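Local coordinates for protein apoptosis regulator Bcl-2 homolog (Canarypox virus, PDB 5WOS) that inhibits host cell apoptosis and binds the proapoptotic factors BAK1 and BAX, probably preventing their activation, as well as other BH3-containing proteins such as BIM, BID and PUMA, at residues Y17-I22 against Q140-G145. Residues are numbered along the deposited sequence; the frame is centred on the assembly and turned at random.
Sequences YTILNI and QNCWDG
The indole nitrogen NE1 of Trp143 donates a 3.1 Å hydrogen bond to the backbone O of Thr18, and so ties the chain beyond helix 121-138 of this Bcl-2 fold to the first turns of helix 14-32. The N-H points almost straight at its acceptor (164°), which lies close to the indole plane; seen from the carbonyl, the donor stands well above the peptide plane. Tryptophan suits the place because it brings one buried donor together with a broad apolar plate. Helix 121-138 closes with a Schellman motif whose C-prime residue, Asn141, takes positive phi, and the chain then turns into a short 3-10 segment that includes Trp143. With CG anti to its own carbonyl carbon (chi1 -53°), the indole reaches in toward helix 14-32. Ile22 covers one face: its CD1 makes a CH-pi contact 3.4 Å from the centroid of the five-membered ring. Ile19 brings its CA to the edge, 3.6 Å from Trp143 CZ2, while its CG1 packs against the same carbon from the face opposite Ile22. These branched side chains supply apolar bulk close to the helix backbone. Thr45 and Val49 of helix 43-69 also touch the indole, so it is held between helices 14-32 and 43-69. Thr18 divides its branches: OG1 bonds back to the carbonyl of Glu14, whereas the methyl, anti to the backbone N, lies beside the indole, with CG2 3.7 Å from Trp143 CD1. Buried Cys142 adds a looser apolar contact, its SG 4.3 Å from Ile19 CD1.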
loop_
_atom_site.group_PDB
_atom_site.type_symbol
_atom_site.label_atom_id
_atom_site.label_comp_id
_atom_site.label_asym_id
_atom_site.label_seq_id
_atom_site.Cartn_x
_atom_site.Cartn_y
_atom_site.Cartn_z
ATOM N N TYR A 17 0.616 -14.097 3.096
ATOM C CA TYR A 17 1.956 -13.819 3.596
ATOM C C TYR A 17 2.919 -13.472 2.469
ATOM O O TYR A 17 3.897 -12.753 2.695
ATOM C CB TYR A 17 2.450 -15.013 4.420
ATOM C CG TYR A 17 1.771 -15.079 5.779
ATOM C CD1 TYR A 17 2.023 -14.112 6.737
ATOM C CD2 TYR A 17 0.864 -16.087 6.090
ATOM C CE1 TYR A 17 1.406 -14.140 7.972
ATOM C CE2 TYR A 17 0.236 -16.128 7.332
ATOM C CZ TYR A 17 0.512 -15.150 8.268
ATOM O OH TYR A 17 -0.100 -15.177 9.504
ATOM N N THR A 18 2.653 -13.943 1.249
ATOM C CA THR A 18 3.447 -13.505 0.103
ATOM C C THR A 18 3.358 -11.991 -0.064
ATOM O O THR A 18 4.364 -11.326 -0.330
ATOM C CB THR A 18 2.984 -14.217 -1.175
ATOM O OG1 THR A 18 3.103 -15.638 -1.012
ATOM C CG2 THR A 18 3.840 -13.795 -2.371
ATOM N N ILE A 19 2.160 -11.427 0.089
ATOM C CA ILE A 19 1.998 -9.980 -0.008
ATOM C C ILE A 19 2.508 -9.295 1.254
ATOM O O ILE A 19 3.223 -8.292 1.186
ATOM C CB ILE A 19 0.523 -9.633 -0.292
ATOM C CG1 ILE A 19 0.195 -9.904 -1.763
ATOM C CG2 ILE A 19 0.206 -8.177 0.073
ATOM C CD1 ILE A 19 -0.777 -11.016 -1.955
ATOM N N LEU A 20 2.153 -9.829 2.425
ATOM C CA LEU A 20 2.512 -9.182 3.683
ATOM C C LEU A 20 4.021 -9.029 3.825
ATOM O O LEU A 20 4.502 -7.995 4.298
ATOM C CB LEU A 20 1.936 -9.978 4.856
ATOM C CG LEU A 20 2.284 -9.497 6.268
ATOM C CD1 LEU A 20 1.578 -8.190 6.606
ATOM C CD2 LEU A 20 1.929 -10.570 7.275
ATOM N N ASN A 21 4.786 -10.050 3.434
ATOM C CA ASN A 21 6.239 -9.978 3.583
ATOM C C ASN A 21 6.808 -8.730 2.915
ATOM O O ASN A 21 7.705 -8.079 3.463
ATOM C CB ASN A 21 6.894 -11.233 3.005
ATOM C CG ASN A 21 8.406 -11.183 3.080
ATOM O OD1 ASN A 21 9.086 -10.973 2.074
ATOM N ND2 ASN A 21 8.941 -11.365 4.281
ATOM N N ILE A 22 6.296 -8.378 1.736
ATOM C CA ILE A 22 6.814 -7.220 1.013
ATOM C C ILE A 22 6.309 -5.921 1.627
ATOM O O ILE A 22 7.075 -4.968 1.811
ATOM C CB ILE A 22 6.442 -7.337 -0.474
ATOM C CG1 ILE A 22 7.441 -8.255 -1.178
ATOM C CG2 ILE A 22 6.406 -5.970 -1.155
ATOM C CD1 ILE A 22 6.892 -8.870 -2.417
ATOM N N GLN A 140 -2.631 -14.179 -11.101
ATOM C CA GLN A 140 -1.380 -13.677 -11.652
ATOM C C GLN A 140 -0.169 -14.231 -10.918
ATOM O O GLN A 140 0.944 -13.731 -11.113
ATOM C CB GLN A 140 -1.354 -12.151 -11.606
ATOM C CG GLN A 140 -2.568 -11.503 -12.227
ATOM C CD GLN A 140 -2.388 -10.021 -12.420
ATOM O OE1 GLN A 140 -1.268 -9.535 -12.587
ATOM N NE2 GLN A 140 -3.491 -9.287 -12.408
ATOM N N ASN A 141 -0.355 -15.247 -10.079
ATOM C CA ASN A 141 0.722 -15.751 -9.232
ATOM C C ASN A 141 1.297 -14.620 -8.385
ATOM O O ASN A 141 2.514 -14.476 -8.239
ATOM C CB ASN A 141 1.810 -16.426 -10.069
ATOM C CG ASN A 141 2.795 -17.203 -9.222
ATOM O OD1 ASN A 141 2.526 -17.513 -8.062
ATOM N ND2 ASN A 141 3.945 -17.524 -9.798
ATOM N N CYS A 142 0.406 -13.794 -7.837
ATOM C CA CYS A 142 0.762 -12.701 -6.929
ATOM C C CYS A 142 1.683 -11.740 -7.669
ATOM O O CYS A 142 1.287 -11.227 -8.731
ATOM C CB CYS A 142 1.330 -13.301 -5.643
ATOM S SG CYS A 142 0.116 -14.221 -4.670
ATOM N N TRP A 143 2.890 -11.465 -7.176
ATOM C CA TRP A 143 3.701 -10.389 -7.728
ATOM C C TRP A 143 4.232 -10.687 -9.122
ATOM O O TRP A 143 4.764 -9.774 -9.765
ATOM C CB TRP A 143 4.866 -10.093 -6.789
ATOM C CG TRP A 143 4.445 -9.823 -5.381
ATOM C CD1 TRP A 143 4.477 -10.699 -4.336
ATOM C CD2 TRP A 143 3.938 -8.589 -4.856
ATOM N NE1 TRP A 143 4.022 -10.088 -3.194
ATOM C CE2 TRP A 143 3.685 -8.792 -3.485
ATOM C CE3 TRP A 143 3.674 -7.334 -5.410
ATOM C CZ2 TRP A 143 3.179 -7.788 -2.662
ATOM C CZ3 TRP A 143 3.170 -6.337 -4.590
ATOM C CH2 TRP A 143 2.930 -6.569 -3.232
ATOM N N ASP A 144 4.108 -11.924 -9.608
ATOM C CA ASP A 144 4.573 -12.231 -10.958
ATOM C C ASP A 144 3.892 -11.341 -11.990
ATOM O O ASP A 144 4.527 -10.898 -12.955
ATOM C CB ASP A 144 4.326 -13.705 -11.275
ATOM C CG ASP A 144 5.347 -14.626 -10.620
ATOM O OD1 ASP A 144 6.329 -14.119 -10.038
ATOM O OD2 ASP A 144 5.169 -15.861 -10.689
ATOM N N GLY A 145 2.603 -11.054 -11.797
ATOM C CA GLY A 145 1.883 -10.205 -12.727
ATOM C C GLY A 145 2.407 -8.788 -12.785
ATOM O O GLY A 145 2.175 -8.085 -13.776
#